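Long-range contacts in xyloglucan-specific endo-beta-1,4-glucanase (Uncultured bacterium, PDB 4W87), which probably hydrolyses internal beta-1,4-glucosidic bonds in the backbone of xyloglucan: residues A[221-226]-A[268-273]; A[147-152]-A[198-203]; A[61-66]-A[101-106]; A[21-26]-A[35-40]. The protein carries 1 engineered substitution. All coordinates share one frame; numbering follows the deposited sequence.

Interaction 1. Residues A[221-226]-A[268-273]; sequences ALHTYT and VITETG. With XYS (alpha-D-xylopyranose), chain C.
His223 and Thr270 illustrate how a (beta/alpha)8 barrel satisfies polar groups at the ends of adjacent parallel strands. His223 NE2 donates to Thr270 OG1 at 2.9 Å, with the acceptor in the imidazole plane, and both residues have a further, stronger partner: Glu149 for His223 ND1 and Glu145 for Thr270 OG1. Glu271 covers one face of the same ring, its CB 3.7 Å from the ring centroid and its carboxylate stacked at 18° to the imidazole. One carboxylate oxygen, OE1, accepts the Tyr225 hydroxyl (OH) at 2.7 Å from the anti side; the other, OE2, forms a salt bridge with Arg59. Along the strands, Leu222 N donates to Val268 O at 3.0 Å. Thr224 contributes twice, its N giving to Glu271 O and its O receiving Thr272 OG1 at 2.5 Å in the carbonyl plane. Family 5 enzymes usually carry the nucleophilic glutamate at the end of strand seven, a place consistent with Glu271. On the outer side, Leu222 packs against Ile256 of helix 246-261 and Ile269 against Tyr290 and Leu294 of helix 280-295. On the other face Glu271 touches Trp304 of strand 300-305, as does Tyr225.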
loop_
_atom_site.group_PDB
_atom_site.type_symbol
_atom_site.label_atom_id
_atom_site.label_comp_id
_atom_site.label_asym_id
_atom_site.label_seq_id
_atom_site.Cartn_x
_atom_site.Cartn_y
_atom_site.Cartn_z
ATOM N N ALA A 221 -0.729 -3.300 -7.905
ATOM C CA ALA A 221 -0.355 -2.161 -7.099
ATOM C C ALA A 221 1.048 -1.693 -7.430
ATOM O O ALA A 221 1.941 -2.467 -7.744
ATOM C CB ALA A 221 -0.450 -2.448 -5.638
ATOM N N LEU A 222 1.183 -0.401 -7.361
ATOM C CA LEU A 222 2.453 0.292 -7.507
ATOM C C LEU A 222 2.585 1.396 -6.472
ATOM O O LEU A 222 1.562 1.950 -6.037
ATOM C CB LEU A 222 2.422 0.939 -8.872
ATOM C CG LEU A 222 2.346 -0.082 -10.041
ATOM C CD1 LEU A 222 2.130 0.717 -11.281
ATOM C CD2 LEU A 222 3.560 -0.963 -10.188
ATOM N N HIS A 223 3.827 1.721 -6.116
ATOM C CA HIS A 223 4.180 2.938 -5.365
ATOM C C HIS A 223 5.010 3.918 -6.181
ATOM O O HIS A 223 6.068 3.582 -6.714
ATOM C CB HIS A 223 5.009 2.599 -4.143
ATOM C CG HIS A 223 4.288 1.735 -3.168
ATOM N ND1 HIS A 223 4.918 1.131 -2.090
ATOM C CD2 HIS A 223 2.988 1.357 -3.117
ATOM C CE1 HIS A 223 4.032 0.412 -1.422
ATOM N NE2 HIS A 223 2.852 0.535 -2.023
ATOM N N THR A 224 4.576 5.160 -6.204
ATOM C CA THR A 224 5.194 6.140 -7.038
ATOM C C THR A 224 5.267 7.408 -6.261
ATOM O O THR A 224 4.252 8.108 -6.042
ATOM C CB THR A 224 4.275 6.395 -8.205
ATOM O OG1 THR A 224 2.966 6.485 -7.657
ATOM C CG2 THR A 224 4.318 5.237 -9.174
ATOM N N TYR A 225 6.446 7.732 -5.814
ATOM C CA TYR A 225 6.530 8.945 -5.047
ATOM C C TYR A 225 7.300 9.886 -5.984
ATOM O O TYR A 225 8.441 10.256 -5.734
ATOM C CB TYR A 225 7.274 8.665 -3.766
ATOM C CG TYR A 225 6.544 7.933 -2.661
ATOM C CD1 TYR A 225 6.464 6.528 -2.617
ATOM C CD2 TYR A 225 6.054 8.640 -1.568
ATOM C CE1 TYR A 225 5.885 5.879 -1.518
ATOM C CE2 TYR A 225 5.507 7.990 -0.484
ATOM C CZ TYR A 225 5.421 6.609 -0.466
ATOM O OH TYR A 225 4.816 6.021 0.648
ATOM N N THR A 226 6.660 10.212 -7.096
ATOM C CA THR A 226 7.343 10.682 -8.274
ATOM C C THR A 226 7.161 12.162 -8.462
ATOM O O THR A 226 6.032 12.654 -8.465
ATOM C CB THR A 226 6.779 9.956 -9.484
ATOM O OG1 THR A 226 6.839 8.556 -9.221
ATOM C CG2 THR A 226 7.574 10.316 -10.780
ATOM N N VAL A 268 -3.718 0.239 -9.004
ATOM C CA VAL A 268 -3.836 1.112 -7.873
ATOM C C VAL A 268 -2.453 1.495 -7.371
ATOM O O VAL A 268 -1.580 0.649 -7.228
ATOM C CB VAL A 268 -4.511 0.415 -6.718
ATOM C CG1 VAL A 268 -4.863 1.446 -5.659
ATOM C CG2 VAL A 268 -5.756 -0.287 -7.210
ATOM N N ILE A 269 -2.312 2.773 -7.070
ATOM C CA ILE A 269 -1.144 3.314 -6.429
ATOM C C ILE A 269 -1.373 3.280 -4.938
ATOM O O ILE A 269 -2.032 4.162 -4.408
ATOM C CB ILE A 269 -0.960 4.762 -6.820
ATOM C CG1 ILE A 269 -0.961 4.922 -8.348
ATOM C CG2 ILE A 269 0.257 5.334 -6.166
ATOM C CD1 ILE A 269 -0.141 3.909 -9.134
ATOM N N THR A 270 -0.864 2.240 -4.269
ATOM C CA THR A 270 -1.211 2.033 -2.888
ATOM C C THR A 270 -0.367 2.840 -1.913
ATOM O O THR A 270 -0.617 2.822 -0.677
ATOM C CB THR A 270 -1.214 0.545 -2.511
ATOM O OG1 THR A 270 0.051 -0.019 -2.756
ATOM C CG2 THR A 270 -2.268 -0.197 -3.316
ATOM N N GLU A 271 0.625 3.548 -2.450
ATOM C CA GLU A 271 1.301 4.618 -1.716
ATOM C C GLU A 271 1.827 5.699 -2.660
ATOM O O GLU A 271 2.467 5.423 -3.692
ATOM C CB GLU A 271 2.500 4.120 -0.899
ATOM C CG GLU A 271 2.232 3.121 0.201
ATOM C CD GLU A 271 3.508 2.677 0.892
ATOM O OE1 GLU A 271 4.546 3.360 0.735
ATOM O OE2 GLU A 271 3.490 1.664 1.627
ATOM N N THR A 272 1.660 6.926 -2.208
ATOM C CA THR A 272 2.382 8.062 -2.792
ATOM C C THR A 272 2.288 9.185 -1.744
ATOM O O THR A 272 1.684 9.006 -0.678
ATOM C CB THR A 272 1.872 8.485 -4.217
ATOM O OG1 THR A 272 2.673 9.556 -4.741
ATOM C CG2 THR A 272 0.422 8.977 -4.198
ATOM N N GLY A 273 2.957 10.300 -2.008
ATOM C CA GLY A 273 2.990 11.432 -1.065
ATOM C C GLY A 273 4.207 12.327 -1.249
ATOM O O GLY A 273 5.091 12.035 -2.043
HETATM C C1 XYS C . 9.090 2.428 -4.320
HETATM C C2 XYS C . 9.855 1.612 -5.408
HETATM C C3 XYS C . 10.924 2.502 -6.034
HETATM C C4 XYS C . 10.333 3.812 -6.591
HETATM C C5 XYS C . 9.487 4.551 -5.565
HETATM O O2 XYS C . 10.561 0.378 -5.049
HETATM O O3 XYS C . 11.604 1.677 -6.987
HETATM O O4 XYS C . 11.344 4.744 -6.936
HETATM O O5 XYS C . 8.588 3.627 -4.940
#

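Interaction 2. Residues A[147-152]-A[198-203]; sequences MNEPRM and YGHNSD. With XYS (alpha-D-xylopyranose), chain C; BGC (beta-D-glucopyranose), chain B.
Tyr198 directs its ring against the 147-152 segment because CG stands trans to the backbone N (chi1 -177°), and His200, with chi1 -86°, turns its imidazole edge to the same segment. The two segments are the loops that follow strands four and five of the TIM barrel, whose C-terminal loops form the sugar-binding cleft. Pro150 O sits over the centre of the Tyr198 ring, 3.8 Å above its plane, and accepts Gly199 N in a nearly straight bond of 2.8 Å. The Tyr198 hydroxyl (OH) receives Met152 N at 2.9 Å and is also bound to Glu166, so the ring is held at its far end as well as across its face. A phenylalanine here would keep the ring against the Pro150 carbonyl but would probably leave Met152 N and Glu166 without their shared partner. His200 brings CE1 within 3.2 Å of Met147 O, which lies in the ring plane, while NE2 is engaged by Glu145. Glu149, its chain extended, reaches past Gly199 O to His223 and makes a weak bond through OE1 with a glucose O4; its place in an Asn-Glu-Pro sequence after strand four is where family 5 enzymes usually carry the acid/base. Arg151 NH1 curls back to Glu149 O, and its NE pairs with Glu158. Gly199 has a positive phi, and a CB there would be crowded by the xylose. The sugar is gripped by this loop at two points: its O2 gives to Gly199 O at 2.7 Å, and its O3 accepts Asn201 ND2 at 2.9 Å.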
loop_
_atom_site.group_PDB
_atom_site.type_symbol
_atom_site.label_atom_id
_atom_site.label_comp_id
_atom_site.label_asym_id
_atom_site.label_seq_id
_atom_site.Cartn_x
_atom_site.Cartn_y
_atom_site.Cartn_z
ATOM N N MET A 147 1.662 -8.323 -0.641
ATOM C CA MET A 147 2.993 -7.966 -0.149
ATOM C C MET A 147 3.182 -6.465 -0.267
ATOM O O MET A 147 2.481 -5.830 -1.037
ATOM C CB MET A 147 4.083 -8.657 -0.985
ATOM C CG MET A 147 3.964 -10.169 -1.051
ATOM S SD MET A 147 5.209 -10.945 -2.078
ATOM C CE MET A 147 4.352 -10.689 -3.648
ATOM N N ASN A 148 4.102 -5.923 0.537
ATOM C CA ASN A 148 4.550 -4.548 0.419
ATOM C C ASN A 148 6.022 -4.416 0.055
ATOM O O ASN A 148 6.900 -4.839 0.783
ATOM C CB ASN A 148 4.352 -3.814 1.704
ATOM C CG ASN A 148 4.764 -2.372 1.576
ATOM O OD1 ASN A 148 4.051 -1.572 1.002
ATOM N ND2 ASN A 148 5.939 -2.058 2.056
ATOM N N GLU A 149 6.264 -3.862 -1.117
ATOM C CA GLU A 149 7.592 -3.676 -1.635
ATOM C C GLU A 149 8.509 -4.891 -1.450
ATOM O O GLU A 149 9.602 -4.780 -0.913
ATOM C CB GLU A 149 8.212 -2.392 -1.055
ATOM C CG GLU A 149 7.349 -1.175 -1.302
ATOM C CD GLU A 149 7.921 0.104 -0.691
ATOM O OE1 GLU A 149 8.938 0.039 0.074
ATOM O OE2 GLU A 149 7.350 1.179 -0.986
ATOM N N PRO A 150 8.074 -6.047 -1.968
ATOM C CA PRO A 150 8.860 -7.258 -1.753
ATOM C C PRO A 150 10.115 -7.161 -2.547
ATOM O O PRO A 150 10.032 -6.860 -3.736
ATOM C CB PRO A 150 7.945 -8.398 -2.319
ATOM C CG PRO A 150 7.125 -7.716 -3.359
ATOM C CD PRO A 150 6.894 -6.291 -2.840
ATOM N N ARG A 151 11.246 -7.416 -1.891
ATOM C CA ARG A 151 12.552 -7.128 -2.410
ATOM C C ARG A 151 13.653 -7.754 -1.542
ATOM O O ARG A 151 13.402 -8.432 -0.509
ATOM C CB ARG A 151 12.755 -5.579 -2.471
ATOM C CG ARG A 151 12.812 -4.930 -1.072
ATOM C CD ARG A 151 12.630 -3.404 -1.054
ATOM N NE ARG A 151 12.964 -2.835 0.278
ATOM C CZ ARG A 151 12.165 -2.840 1.332
ATOM N NH1 ARG A 151 10.942 -3.350 1.265
ATOM N NH2 ARG A 151 12.551 -2.288 2.469
ATOM N N MET A 152 14.899 -7.531 -1.973
ATOM C CA MET A 152 16.047 -7.986 -1.233
ATOM C C MET A 152 16.706 -6.744 -0.722
ATOM O O MET A 152 17.453 -6.028 -1.453
ATOM C CB MET A 152 16.991 -8.781 -2.112
ATOM C CG MET A 152 18.209 -9.292 -1.367
ATOM S SD MET A 152 17.906 -10.349 0.071
ATOM C CE MET A 152 17.508 -11.934 -0.692
ATOM N N TYR A 198 8.059 -6.214 -8.217
ATOM C CA TYR A 198 9.196 -6.195 -7.344
ATOM C C TYR A 198 9.337 -4.766 -6.745
ATOM O O TYR A 198 9.145 -3.739 -7.409
ATOM C CB TYR A 198 10.436 -6.698 -8.090
ATOM C CG TYR A 198 11.653 -6.773 -7.249
ATOM C CD1 TYR A 198 12.312 -5.608 -6.842
ATOM C CD2 TYR A 198 12.128 -7.982 -6.783
ATOM C CE1 TYR A 198 13.438 -5.669 -6.059
ATOM C CE2 TYR A 198 13.241 -8.049 -5.985
ATOM C CZ TYR A 198 13.894 -6.894 -5.624
ATOM O OH TYR A 198 15.018 -6.966 -4.785
ATOM N N GLY A 199 9.516 -4.689 -5.453
ATOM C CA GLY A 199 9.543 -3.350 -4.798
ATOM C C GLY A 199 8.389 -2.405 -5.017
ATOM O O GLY A 199 8.465 -1.257 -4.622
ATOM N N HIS A 200 7.291 -2.893 -5.583
ATOM C CA HIS A 200 6.226 -2.004 -6.084
ATOM C C HIS A 200 6.794 -0.985 -7.104
ATOM O O HIS A 200 6.269 0.096 -7.249
ATOM C CB HIS A 200 5.529 -1.240 -4.962
ATOM C CG HIS A 200 4.402 -1.964 -4.322
ATOM N ND1 HIS A 200 4.588 -3.105 -3.560
ATOM C CD2 HIS A 200 3.074 -1.710 -4.300
ATOM C CE1 HIS A 200 3.421 -3.515 -3.096
ATOM N NE2 HIS A 200 2.487 -2.690 -3.531
ATOM N N ASN A 201 7.854 -1.359 -7.812
ATOM C CA ASN A 201 8.486 -0.469 -8.770
ATOM C C ASN A 201 7.732 -0.485 -10.103
ATOM O O ASN A 201 7.120 -1.537 -10.484
ATOM C CB ASN A 201 9.949 -0.916 -8.969
ATOM C CG ASN A 201 10.679 -0.138 -10.078
ATOM O OD1 ASN A 201 10.731 -0.536 -11.224
ATOM N ND2 ASN A 201 11.201 0.972 -9.724
ATOM N N SER A 202 7.801 0.640 -10.828
ATOM C CA SER A 202 7.022 0.812 -12.059
ATOM C C SER A 202 7.811 1.158 -13.311
ATOM O O SER A 202 7.217 1.584 -14.298
ATOM C CB SER A 202 5.890 1.833 -11.866
ATOM O OG SER A 202 6.359 3.156 -11.877
ATOM N N ASP A 203 9.112 0.890 -13.273
ATOM C CA ASP A 203 9.988 0.958 -14.432
ATOM C C ASP A 203 9.615 -0.129 -15.444
ATOM O O ASP A 203 9.228 -1.247 -15.082
ATOM C CB ASP A 203 11.465 0.775 -14.020
ATOM C CG ASP A 203 11.953 1.839 -13.011
ATOM O OD1 ASP A 203 11.307 2.896 -12.869
ATOM O OD2 ASP A 203 13.034 1.634 -12.387
HETATM C C1 XYS C . 9.090 2.428 -4.320
HETATM C C2 XYS C . 9.855 1.612 -5.408
HETATM C C3 XYS C . 10.924 2.502 -6.034
HETATM C C4 XYS C . 10.333 3.812 -6.591
HETATM C C5 XYS C . 9.487 4.551 -5.565
HETATM O O2 XYS C . 10.561 0.378 -5.049
HETATM O O3 XYS C . 11.604 1.677 -6.987
HETATM O O4 XYS C . 11.344 4.744 -6.936
HETATM O O5 XYS C . 8.588 3.627 -4.940
HETATM C C2 BGC B . 13.304 4.847 -0.053
HETATM C C3 BGC B . 12.206 4.114 0.715
HETATM C C4 BGC B . 10.878 4.129 -0.066
HETATM C C5 BGC B . 11.062 3.858 -1.567
HETATM C C6 BGC B . 9.732 3.835 -2.334
HETATM C C1 BGC B . 13.278 4.554 -1.552
HETATM O O2 BGC B . 14.640 4.539 0.422
HETATM O O3 BGC B . 12.054 4.753 1.993
HETATM O O4 BGC B . 9.947 3.183 0.489
HETATM O O5 BGC B . 11.982 4.820 -2.113
HETATM O O6 BGC B . 9.899 2.661 -3.132
#

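Interaction 3. Residues A[61-66]-A[101-106]; sequences PVTFAN and DTHHET
Pro61 lays its CB over one face of the His103 imidazole, 3.7 Å from the ring centroid, in a CH-pi contact. Asp101 fixes the rotation of that ring: with chi1 81°, its carboxylate swings round so that OD2 accepts His103 ND1 at 2.8 Å, close to the imidazole plane, and OD1 accepts Val62 N, also at 2.8 Å. With an alanine here, Val62 N and His103 ND1 would probably lose their acceptor and the imidazole would be freer to turn. A second carboxylate shows the same economy. Glu105, bent at chi2, spans two successive backbone amides with its syn lone pairs, OE2 taking Phe64 N at 2.6 Å and OE1 taking Ala65 N at 3.0 Å; Trp109 adds another donor to OE1. Between these two anchors, Thr63 OG1 accepts His104 N at 3.0 Å and is bound to Asp23 O as well. Phe64 turns its ring edge to Asp101 O, 3.4 Å from CE2. These loops follow barrel strands 57-60 and 97-101, and the side chains of Val62 and Phe64 meet the surrounding helices: Val62 touches Trp80 and Val84 of helix 78-93, while Phe64 meets Trp80 as well, its ring nearly perpendicular to the indole, and touches Leu131 of helix 117-135.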
loop_
_atom_site.group_PDB
_atom_site.type_symbol
_atom_site.label_atom_id
_atom_site.label_comp_id
_atom_site.label_asym_id
_atom_site.label_seq_id
_atom_site.Cartn_x
_atom_site.Cartn_y
_atom_site.Cartn_z
ATOM N N PRO A 61 -1.493 -0.863 6.709
ATOM C CA PRO A 61 -0.276 -1.607 6.624
ATOM C C PRO A 61 -0.048 -2.351 7.925
ATOM O O PRO A 61 -0.290 -1.819 9.055
ATOM C CB PRO A 61 0.768 -0.553 6.333
ATOM C CG PRO A 61 0.214 0.696 6.843
ATOM C CD PRO A 61 -1.275 0.584 6.839
ATOM N N VAL A 62 0.339 -3.619 7.783
ATOM C CA VAL A 62 0.599 -4.467 8.987
ATOM C C VAL A 62 1.801 -5.349 8.819
ATOM O O VAL A 62 1.929 -6.113 7.843
ATOM C CB VAL A 62 -0.601 -5.408 9.238
ATOM C CG1 VAL A 62 -0.436 -6.220 10.519
ATOM C CG2 VAL A 62 -1.912 -4.627 9.319
ATOM N N THR A 63 2.654 -5.346 9.806
ATOM C CA THR A 63 3.742 -6.269 9.796
ATOM C C THR A 63 3.468 -7.408 10.796
ATOM O O THR A 63 3.249 -7.171 12.002
ATOM C CB THR A 63 5.080 -5.545 10.075
ATOM O OG1 THR A 63 5.225 -4.404 9.208
ATOM C CG2 THR A 63 6.265 -6.515 9.877
ATOM N N PHE A 64 3.464 -8.635 10.241
ATOM C CA PHE A 64 3.053 -9.868 10.953
ATOM C C PHE A 64 4.194 -10.633 11.635
ATOM O O PHE A 64 4.013 -11.166 12.756
ATOM C CB PHE A 64 2.267 -10.779 9.986
ATOM C CG PHE A 64 0.895 -10.248 9.675
ATOM C CD1 PHE A 64 -0.168 -10.488 10.527
ATOM C CD2 PHE A 64 0.690 -9.417 8.592
ATOM C CE1 PHE A 64 -1.421 -9.910 10.274
ATOM C CE2 PHE A 64 -0.565 -8.870 8.307
ATOM C CZ PHE A 64 -1.615 -9.093 9.144
ATOM N N ALA A 65 5.371 -10.613 10.995
ATOM C CA ALA A 65 6.586 -11.367 11.405
ATOM C C ALA A 65 6.745 -11.597 12.888
ATOM O O ALA A 65 6.705 -12.742 13.318
ATOM C CB ALA A 65 7.832 -10.709 10.886
ATOM N N ASN A 66 6.856 -10.537 13.692
ATOM C CA ASN A 66 7.085 -10.765 15.123
ATOM C C ASN A 66 5.930 -11.370 15.843
ATOM O O ASN A 66 6.037 -11.757 17.019
ATOM C CB ASN A 66 7.536 -9.514 15.820
ATOM C CG ASN A 66 8.898 -9.082 15.371
ATOM O OD1 ASN A 66 9.654 -9.862 14.751
ATOM N ND2 ASN A 66 9.231 -7.803 15.653
ATOM N N ASP A 101 -2.760 -5.189 4.080
ATOM C CA ASP A 101 -1.558 -5.833 3.544
ATOM C C ASP A 101 -0.756 -6.607 4.546
ATOM O O ASP A 101 -1.102 -6.680 5.713
ATOM C CB ASP A 101 -0.639 -4.839 2.814
ATOM C CG ASP A 101 0.281 -3.998 3.752
ATOM O OD1 ASP A 101 0.371 -4.215 5.004
ATOM O OD2 ASP A 101 0.952 -3.103 3.157
ATOM N N THR A 102 0.319 -7.219 4.045
ATOM C CA THR A 102 1.471 -7.558 4.853
ATOM C C THR A 102 2.534 -6.485 4.491
ATOM O O THR A 102 2.550 -5.922 3.381
ATOM C CB THR A 102 1.974 -8.989 4.617
ATOM O OG1 THR A 102 2.703 -9.077 3.388
ATOM C CG2 THR A 102 0.813 -9.971 4.645
ATOM N N HIS A 103 3.400 -6.153 5.438
ATOM C CA HIS A 103 4.177 -4.969 5.210
ATOM C C HIS A 103 5.683 -5.212 5.351
ATOM O O HIS A 103 6.268 -5.735 4.435
ATOM C CB HIS A 103 3.629 -3.814 6.044
ATOM C CG HIS A 103 3.900 -2.475 5.432
ATOM N ND1 HIS A 103 3.207 -1.994 4.350
ATOM C CD2 HIS A 103 4.798 -1.519 5.757
ATOM C CE1 HIS A 103 3.639 -0.783 4.063
ATOM N NE2 HIS A 103 4.596 -0.467 4.911
ATOM N N HIS A 104 6.281 -4.869 6.484
ATOM C CA HIS A 104 7.716 -4.989 6.602
ATOM C C HIS A 104 8.131 -6.411 6.899
ATOM O O HIS A 104 9.095 -6.636 7.582
ATOM C CB HIS A 104 8.252 -4.051 7.687
ATOM C CG HIS A 104 8.145 -2.601 7.331
ATOM N ND1 HIS A 104 8.717 -2.069 6.187
ATOM C CD2 HIS A 104 7.558 -1.563 7.980
ATOM C CE1 HIS A 104 8.464 -0.770 6.134
ATOM N NE2 HIS A 104 7.748 -0.444 7.201
ATOM N N GLU A 105 7.461 -7.377 6.307
ATOM C CA GLU A 105 7.943 -8.777 6.275
ATOM C C GLU A 105 9.369 -8.861 5.639
ATOM O O GLU A 105 10.190 -9.775 5.894
ATOM C CB GLU A 105 6.939 -9.624 5.475
ATOM C CG GLU A 105 5.458 -9.447 5.797
ATOM C CD GLU A 105 5.060 -9.522 7.283
ATOM O OE1 GLU A 105 5.740 -10.173 8.068
ATOM O OE2 GLU A 105 4.046 -8.893 7.705
ATOM N N THR A 106 9.660 -7.842 4.839
ATOM C CA THR A 106 10.925 -7.638 4.174
ATOM C C THR A 106 12.097 -7.437 5.104
ATOM O O THR A 106 13.239 -7.656 4.705
ATOM C CB THR A 106 10.778 -6.415 3.265
ATOM O OG1 THR A 106 9.969 -5.427 3.930
ATOM C CG2 THR A 106 10.083 -6.779 1.949
#

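Interaction 4. Residues A[21-26]-A[35-40]; sequences TLDATG and TSWGNP
Trp37 and Ala24 join two type I beta turns, Thr21 to Ala24 and Thr35 to Gly38, within the long loop that follows the first strand of the TIM barrel. The apolar part of the contact is a CH-pi contact. Ala24 CA lies 3.7 Å from the centroid of the six-membered ring and almost on its normal, and Ala24 CB reaches CD2 of Trp37 at 3.6 Å; Thr25 N rests over the same face nearer the rim. With chi1 -77° and chi2 close to zero, the indole lies flat along the backbone of residues 24 and 25 instead of standing end-on to it. Hydrogen bonding across the segments is modest: Gly26 N gives a weak bond to Ser36 OG at 3.0 Å, and this hydroxyl is held more firmly by Ala33 O. A side chain at Gly26 would run into Ser36 CB, so glycine suits the close approach. Within the turns the bonds are regular, from Ala24 N to Thr21 O and from Gly38 N to Thr35 O, while Thr21 N is tied to Asp23 OD1, which it meets from above the carboxylate plane. Asn39 ND2 passes near Thr21 OG1 but binds Asn20 O. A water completes the link: it accepts Trp37 NE1 at 3.0 Å in the indole plane and hydrogen-bonds Thr25 OG1 at 3.0 Å.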
loop_
_atom_site.group_PDB
_atom_site.type_symbol
_atom_site.label_atom_id
_atom_site.label_comp_id
_atom_site.label_asym_id
_atom_site.label_seq_id
_atom_site.Cartn_x
_atom_site.Cartn_y
_atom_site.Cartn_z
ATOM N N THR A 21 2.256 2.170 12.054
ATOM C CA THR A 21 1.297 1.829 13.089
ATOM C C THR A 21 1.301 0.356 13.208
ATOM O O THR A 21 2.184 -0.156 13.831
ATOM C CB THR A 21 -0.054 2.477 12.755
ATOM O OG1 THR A 21 0.180 3.876 12.649
ATOM C CG2 THR A 21 -1.153 2.248 13.855
ATOM N N LEU A 22 0.348 -0.354 12.602
ATOM C CA LEU A 22 0.411 -1.818 12.689
ATOM C C LEU A 22 1.586 -2.408 11.918
ATOM O O LEU A 22 1.929 -3.566 12.153
ATOM C CB LEU A 22 -0.873 -2.430 12.207
ATOM C CG LEU A 22 -1.999 -1.958 13.118
ATOM C CD1 LEU A 22 -3.315 -2.420 12.597
ATOM C CD2 LEU A 22 -1.836 -2.404 14.578
ATOM N N ASP A 23 2.114 -1.621 10.970
ATOM C CA ASP A 23 3.337 -1.898 10.269
ATOM C C ASP A 23 4.588 -1.765 11.147
ATOM O O ASP A 23 5.624 -2.345 10.823
ATOM C CB ASP A 23 3.508 -1.031 9.014
ATOM C CG ASP A 23 3.250 0.449 9.268
ATOM O OD1 ASP A 23 2.284 0.783 9.946
ATOM O OD2 ASP A 23 4.006 1.292 8.733
ATOM N N ALA A 24 4.485 -1.063 12.273
ATOM C CA ALA A 24 5.652 -0.843 13.128
ATOM C C ALA A 24 6.178 -2.153 13.685
ATOM O O ALA A 24 5.375 -3.060 13.997
ATOM C CB ALA A 24 5.322 0.110 14.274
ATOM N N THR A 25 7.502 -2.204 13.931
ATOM C CA THR A 25 8.157 -3.450 14.283
ATOM C C THR A 25 8.746 -3.621 15.660
ATOM O O THR A 25 9.351 -4.656 15.890
ATOM C CB THR A 25 9.261 -3.817 13.271
ATOM O OG1 THR A 25 10.357 -2.882 13.330
ATOM C CG2 THR A 25 8.717 -3.850 11.852
ATOM N N GLY A 26 8.633 -2.642 16.563
ATOM C CA GLY A 26 9.128 -2.782 17.913
ATOM C C GLY A 26 8.098 -3.591 18.699
ATOM O O GLY A 26 7.120 -4.051 18.133
ATOM N N THR A 35 2.164 0.971 18.848
ATOM C CA THR A 35 2.700 2.242 19.377
ATOM C C THR A 35 4.217 2.329 19.418
ATOM O O THR A 35 4.743 3.360 19.795
ATOM C CB THR A 35 2.166 2.559 20.788
ATOM O OG1 THR A 35 2.391 1.454 21.668
ATOM C CG2 THR A 35 0.692 2.825 20.693
ATOM N N SER A 36 4.898 1.282 18.980
ATOM C CA SER A 36 6.361 1.226 19.092
ATOM C C SER A 36 7.089 2.272 18.279
ATOM O O SER A 36 8.248 2.460 18.499
ATOM C CB SER A 36 6.886 -0.173 18.698
ATOM O OG SER A 36 6.641 -0.510 17.318
ATOM N N TRP A 37 6.471 2.892 17.281
ATOM C CA TRP A 37 7.196 3.903 16.498
ATOM C C TRP A 37 6.714 5.289 16.840
ATOM O O TRP A 37 6.828 6.173 16.018
ATOM C CB TRP A 37 7.109 3.658 14.983
ATOM C CG TRP A 37 8.047 2.523 14.520
ATOM C CD1 TRP A 37 8.947 1.844 15.304
ATOM C CD2 TRP A 37 8.177 1.959 13.201
ATOM N NE1 TRP A 37 9.564 0.899 14.583
ATOM C CE2 TRP A 37 9.122 0.934 13.289
ATOM C CE3 TRP A 37 7.554 2.200 11.970
ATOM C CZ2 TRP A 37 9.495 0.135 12.172
ATOM C CZ3 TRP A 37 7.927 1.452 10.855
ATOM C CH2 TRP A 37 8.907 0.433 10.964
ATOM N N GLY A 38 6.128 5.444 18.032
ATOM C CA GLY A 38 5.697 6.727 18.544
ATOM C C GLY A 38 4.317 7.198 18.166
ATOM O O GLY A 38 3.956 8.322 18.477
ATOM N N ASN A 39 3.538 6.387 17.457
ATOM C CA ASN A 39 2.166 6.818 17.190
ATOM C C ASN A 39 1.227 6.360 18.265
ATOM O O ASN A 39 1.468 5.359 18.922
ATOM C CB ASN A 39 1.665 6.342 15.852
ATOM C CG ASN A 39 2.216 7.166 14.707
ATOM O OD1 ASN A 39 2.369 8.370 14.811
ATOM N ND2 ASN A 39 2.510 6.524 13.609
ATOM N N PRO A 40 0.133 7.096 18.433
ATOM C CA PRO A 40 -0.885 6.709 19.372
ATOM C C PRO A 40 -1.700 5.506 18.872
ATOM O O PRO A 40 -1.855 5.267 17.654
ATOM C CB PRO A 40 -1.811 7.918 19.403
ATOM C CG PRO A 40 -1.640 8.566 18.055
ATOM C CD PRO A 40 -0.191 8.354 17.722
HETATM O O HOH W 1 11.692 -1.063 15.345
#

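How the interactions relate
The four contacts sample neighbouring loops and strand ends around one barrel mouth. Interactions 1 and 2, centres 11 Å apart, share the xylose and carry Glu271 and Glu149, by family the likely catalytic pair; a probable hydrogen bond from His223 ND1 to Glu149 OE2 (2.7 Å) joins them. Interaction 3 lies 14 Å from interaction 2, centre to centre. His103 touches both Asn148 and Glu271, which places interaction 3 beside the polar cluster; its side chain is about 10 Å from the xylose. Interaction 4 is the outlying member, nearest atoms about 7 Å from interactions 1 and 2, coupled to interaction 3 through probable hydrogen bonds between Thr63 OG1 and Asp23 O (2.6 Å) and between Thr63 N and Leu22 O (3.0 Å).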